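Pullulanase (Bacillus acidopullulyticus, PDB 2WAN) hydrolyses alpha-1,6-glucosidic linkages in pullulan and at the branch points of starch-type polysaccharides, acting as a debranching glycoside hydrolase. Local coordinates at residues A[816-827]-A[893-901]. Sequence-based numbering, arbitrary orientation.
Sequences YFSSMIHLRNQH and LGDQIGEKS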
loop_
_atom_site.group_PDB
_atom_site.type_symbol
_atom_site.label_atom_id
_atom_site.label_comp_id
_atom_site.label_asym_id
_atom_site.label_seq_id
_atom_site.Cartn_x
_atom_site.Cartn_y
_atom_site.Cartn_z
ATOM N N TYR A 816 -27.179 -18.373 3.423
ATOM C CA TYR A 816 -27.382 -17.437 2.314
ATOM C C TYR A 816 -26.045 -16.995 1.723
ATOM O O TYR A 816 -25.860 -17.027 0.500
ATOM C CB TYR A 816 -28.218 -16.238 2.768
ATOM C CG TYR A 816 -28.614 -15.324 1.626
ATOM C CD1 TYR A 816 -27.788 -14.272 1.223
ATOM C CD2 TYR A 816 -29.833 -15.502 0.966
ATOM C CE1 TYR A 816 -28.142 -13.444 0.163
ATOM C CE2 TYR A 816 -30.211 -14.674 -0.084
ATOM C CZ TYR A 816 -29.371 -13.638 -0.476
ATOM O OH TYR A 816 -29.726 -12.817 -1.520
ATOM N N PHE A 817 -25.124 -16.553 2.583
ATOM C CA PHE A 817 -23.764 -16.218 2.123
ATOM C C PHE A 817 -23.128 -17.390 1.371
ATOM O O PHE A 817 -22.599 -17.203 0.279
ATOM C CB PHE A 817 -22.853 -15.839 3.285
ATOM C CG PHE A 817 -22.951 -14.395 3.730
ATOM C CD1 PHE A 817 -24.162 -13.874 4.221
ATOM C CD2 PHE A 817 -21.819 -13.587 3.755
ATOM C CE1 PHE A 817 -24.240 -12.562 4.683
ATOM C CE2 PHE A 817 -21.891 -12.266 4.237
ATOM C CZ PHE A 817 -23.117 -11.760 4.697
ATOM N N SER A 818 -23.190 -18.589 1.952
ATOM C CA SER A 818 -22.591 -19.779 1.342
ATOM C C SER A 818 -23.213 -20.043 -0.025
ATOM O O SER A 818 -22.502 -20.331 -0.990
ATOM C CB SER A 818 -22.760 -21.003 2.257
ATOM O OG SER A 818 -22.306 -22.186 1.602
ATOM N N SER A 819 -24.534 -19.899 -0.129
ATOM C CA SER A 819 -25.227 -20.190 -1.389
ATOM C C SER A 819 -24.808 -19.205 -2.493
ATOM O O SER A 819 -24.631 -19.611 -3.647
ATOM C CB SER A 819 -26.754 -20.155 -1.196
ATOM O OG SER A 819 -27.184 -21.256 -0.400
ATOM N N MET A 820 -24.657 -17.926 -2.133
ATOM C CA MET A 820 -24.168 -16.890 -3.053
ATOM C C MET A 820 -22.743 -17.153 -3.497
ATOM O O MET A 820 -22.413 -17.003 -4.676
ATOM C CB MET A 820 -24.240 -15.497 -2.415
ATOM C CG MET A 820 -25.554 -14.802 -2.647
ATOM S SD MET A 820 -25.869 -14.296 -4.374
ATOM C CE MET A 820 -27.490 -13.566 -4.061
ATOM N N ILE A 821 -21.894 -17.521 -2.539
ATOM C CA ILE A 821 -20.481 -17.767 -2.845
ATOM C C ILE A 821 -20.347 -18.981 -3.773
ATOM O O ILE A 821 -19.656 -18.907 -4.791
ATOM C CB ILE A 821 -19.663 -17.917 -1.563
ATOM C CG1 ILE A 821 -19.553 -16.560 -0.873
ATOM C CG2 ILE A 821 -18.237 -18.493 -1.857
ATOM C CD1 ILE A 821 -19.248 -16.665 0.626
ATOM N N HIS A 822 -21.039 -20.073 -3.450
ATOM C CA HIS A 822 -20.999 -21.267 -4.308
ATOM C C HIS A 822 -21.549 -21.015 -5.713
ATOM O O HIS A 822 -21.009 -21.531 -6.690
ATOM C CB HIS A 822 -21.733 -22.436 -3.643
ATOM C CG HIS A 822 -21.011 -22.982 -2.444
ATOM N ND1 HIS A 822 -20.209 -24.100 -2.498
ATOM C CD2 HIS A 822 -20.962 -22.549 -1.163
ATOM C CE1 HIS A 822 -19.719 -24.348 -1.295
ATOM N NE2 HIS A 822 -20.155 -23.417 -0.469
ATOM N N LEU A 823 -22.601 -20.209 -5.815
ATOM C CA LEU A 823 -23.125 -19.820 -7.134
ATOM C C LEU A 823 -22.047 -19.119 -7.992
ATOM O O LEU A 823 -21.829 -19.500 -9.151
ATOM C CB LEU A 823 -24.367 -18.929 -6.988
ATOM C CG LEU A 823 -25.037 -18.570 -8.335
ATOM C CD1 LEU A 823 -25.866 -19.740 -8.862
ATOM C CD2 LEU A 823 -25.914 -17.358 -8.131
ATOM N N ARG A 824 -21.390 -18.102 -7.441
ATOM C CA ARG A 824 -20.277 -17.441 -8.123
ATOM C C ARG A 824 -19.175 -18.434 -8.510
ATOM O O ARG A 824 -18.647 -18.368 -9.649
ATOM C CB ARG A 824 -19.681 -16.313 -7.267
ATOM C CG ARG A 824 -18.706 -15.443 -8.060
ATOM C CD ARG A 824 -17.902 -14.497 -7.155
ATOM N NE ARG A 824 -16.948 -13.693 -7.943
ATOM C CZ ARG A 824 -17.258 -12.584 -8.625
ATOM N NH1 ARG A 824 -18.508 -12.135 -8.678
ATOM N NH2 ARG A 824 -16.309 -11.934 -9.299
ATOM N N ASN A 825 -18.826 -19.338 -7.584
ATOM C CA ASN A 825 -17.747 -20.304 -7.853
ATOM C C ASN A 825 -18.095 -21.193 -9.043
ATOM O O ASN A 825 -17.207 -21.627 -9.776
ATOM C CB ASN A 825 -17.447 -21.206 -6.643
ATOM C CG ASN A 825 -16.860 -20.456 -5.446
ATOM O OD1 ASN A 825 -16.431 -19.289 -5.537
ATOM N ND2 ASN A 825 -16.842 -21.146 -4.284
ATOM N N GLN A 826 -19.386 -21.471 -9.214
ATOM C CA GLN A 826 -19.874 -22.390 -10.250
ATOM C C GLN A 826 -20.108 -21.726 -11.596
ATOM O O GLN A 826 -20.218 -22.426 -12.617
ATOM C CB GLN A 826 -21.178 -23.048 -9.789
ATOM C CG GLN A 826 -20.992 -24.133 -8.723
ATOM C CD GLN A 826 -20.161 -25.316 -9.226
ATOM O OE1 GLN A 826 -19.419 -25.944 -8.461
ATOM N NE2 GLN A 826 -20.291 -25.626 -10.519
ATOM N N HIS A 827 -20.203 -20.394 -11.597
ATOM C CA HIS A 827 -20.642 -19.663 -12.778
ATOM C C HIS A 827 -19.679 -18.589 -13.192
ATOM O O HIS A 827 -19.730 -17.465 -12.673
ATOM C CB HIS A 827 -22.073 -19.131 -12.572
ATOM C CG HIS A 827 -23.074 -20.228 -12.612
ATOM N ND1 HIS A 827 -23.467 -20.823 -13.793
ATOM C CD2 HIS A 827 -23.666 -20.930 -11.615
ATOM C CE1 HIS A 827 -24.289 -21.817 -13.521
ATOM N NE2 HIS A 827 -24.424 -21.907 -12.208
ATOM N N LEU A 893 -34.440 -16.350 -5.329
ATOM C CA LEU A 893 -35.657 -15.607 -5.014
ATOM C C LEU A 893 -35.800 -15.531 -3.499
ATOM O O LEU A 893 -35.852 -16.573 -2.826
ATOM C CB LEU A 893 -36.878 -16.305 -5.610
ATOM C CG LEU A 893 -38.240 -15.630 -5.423
ATOM C CD1 LEU A 893 -38.287 -14.331 -6.169
ATOM C CD2 LEU A 893 -39.349 -16.574 -5.887
ATOM N N GLY A 894 -35.872 -14.310 -2.971
ATOM C CA GLY A 894 -35.964 -14.114 -1.514
ATOM C C GLY A 894 -34.792 -14.772 -0.805
ATOM O O GLY A 894 -33.645 -14.547 -1.183
ATOM N N ASP A 895 -35.075 -15.626 0.180
ATOM C CA ASP A 895 -34.009 -16.260 0.945
ATOM C C ASP A 895 -33.426 -17.523 0.314
ATOM O O ASP A 895 -32.587 -18.176 0.930
ATOM C CB ASP A 895 -34.422 -16.503 2.424
ATOM C CG ASP A 895 -35.569 -17.485 2.574
ATOM O OD1 ASP A 895 -35.937 -18.161 1.591
ATOM O OD2 ASP A 895 -36.119 -17.592 3.698
ATOM N N GLN A 896 -33.854 -17.867 -0.906
ATOM C CA GLN A 896 -33.384 -19.105 -1.537
ATOM C C GLN A 896 -32.496 -18.817 -2.738
ATOM O O GLN A 896 -32.976 -18.248 -3.717
ATOM C CB GLN A 896 -34.565 -19.932 -2.027
ATOM C CG GLN A 896 -35.622 -20.255 -0.993
ATOM C CD GLN A 896 -36.575 -21.313 -1.508
ATOM O OE1 GLN A 896 -36.256 -22.504 -1.519
ATOM N NE2 GLN A 896 -37.741 -20.881 -1.969
ATOM N N ILE A 897 -31.229 -19.250 -2.694
ATOM C CA ILE A 897 -30.292 -19.044 -3.798
ATOM C C ILE A 897 -29.656 -20.404 -4.105
ATOM O O ILE A 897 -29.274 -21.123 -3.180
ATOM C CB ILE A 897 -29.148 -18.074 -3.395
ATOM C CG1 ILE A 897 -29.705 -16.740 -2.876
ATOM C CG2 ILE A 897 -28.119 -17.887 -4.552
ATOM C CD1 ILE A 897 -30.388 -15.884 -3.930
ATOM N N GLY A 898 -29.558 -20.774 -5.377
ATOM C CA GLY A 898 -28.951 -22.060 -5.689
ATOM C C GLY A 898 -28.891 -22.368 -7.165
ATOM O O GLY A 898 -29.083 -21.486 -8.010
ATOM N N GLU A 899 -28.656 -23.649 -7.461
ATOM C CA GLU A 899 -28.563 -24.118 -8.840
ATOM C C GLU A 899 -29.864 -24.694 -9.397
ATOM O O GLU A 899 -29.942 -24.998 -10.593
ATOM C CB GLU A 899 -27.476 -25.198 -8.930
ATOM C CG GLU A 899 -26.094 -24.720 -8.476
ATOM C CD GLU A 899 -25.418 -23.765 -9.471
ATOM O OE1 GLU A 899 -25.810 -23.760 -10.656
ATOM O OE2 GLU A 899 -24.451 -23.064 -9.070
ATOM N N LYS A 900 -30.857 -24.875 -8.524
ATOM C CA LYS A 900 -32.075 -25.625 -8.851
ATOM C C LYS A 900 -33.218 -24.683 -9.221
ATOM O O LYS A 900 -33.291 -23.549 -8.731
ATOM C CB LYS A 900 -32.534 -26.474 -7.653
ATOM C CG LYS A 900 -31.518 -27.495 -7.122
ATOM C CD LYS A 900 -31.954 -27.923 -5.712
ATOM C CE LYS A 900 -30.979 -28.892 -5.066
ATOM N NZ LYS A 900 -31.330 -30.299 -5.371
ATOM N N SER A 901 -34.123 -25.166 -10.065
ATOM C CA SER A 901 -35.313 -24.392 -10.421
ATOM C C SER A 901 -36.222 -24.138 -9.224
ATOM O O SER A 901 -36.587 -25.074 -8.501
ATOM C CB SER A 901 -36.125 -25.120 -11.493
ATOM O OG SER A 901 -37.325 -24.384 -11.753
HETATM O O HOH W 1 -32.196 -12.790 -2.511
HETATM O O HOH W 2 -28.611 -23.356 -1.926
HETATM O O HOH W 3 -29.993 -20.428 -0.312
#
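Two torsions bring Tyr816 and Ile897 together: the tyrosine CG lies anti to its own backbone N (chi1 -173°), and Ile897 holds CG1 beside its backbone N (chi1 -55°), sending that branch to the ring. Ile897 CG1 reaches Tyr816 CE2 at 3.5 Å on an oblique approach, while the carbonyl O of Asp895 lies at the ring edge, in its plane. Ile897 packs against four helix residues, Tyr816 among them: Ile897 CD1 meets Met820 CE at 3.7 Å, its CB faces Ser819 CB, and its CG2 lies more loosely beside Leu823 CD2. Three waters bridge the polar groups. One molecule accepts from Tyr816 OH and donates to Gly894 O, and two others join Ser819 OG to the backbone N and O of Ile897; that hydroxyl is also hydrogen-bonded to Asp815 O. The contact thus seats the C-terminal all-beta domain of this GH13-type enzyme on helix 811-826, which follows the last strand of the catalytic (beta/alpha)8 barrel; Met820 and Leu823 also touch Ile918 of strand 915-920. Just past the helix, His827 NE2 donates to the syn lone pair of Glu899 OE1 (2.8 Å, N-H...O 171°), the acceptor lying in the imidazole plane and ring and carboxylate nearly coplanar. Glu899 OE2 rests 3.4 Å from Gln826 CB and 3.6 Å from Leu823 CD1. A leucine in place of His827 would probably leave both Glu899 and Asp863, which binds ND1, without their shared mate, and forfeit the ring stack on Trp865, whose side chain Glu899 also touches.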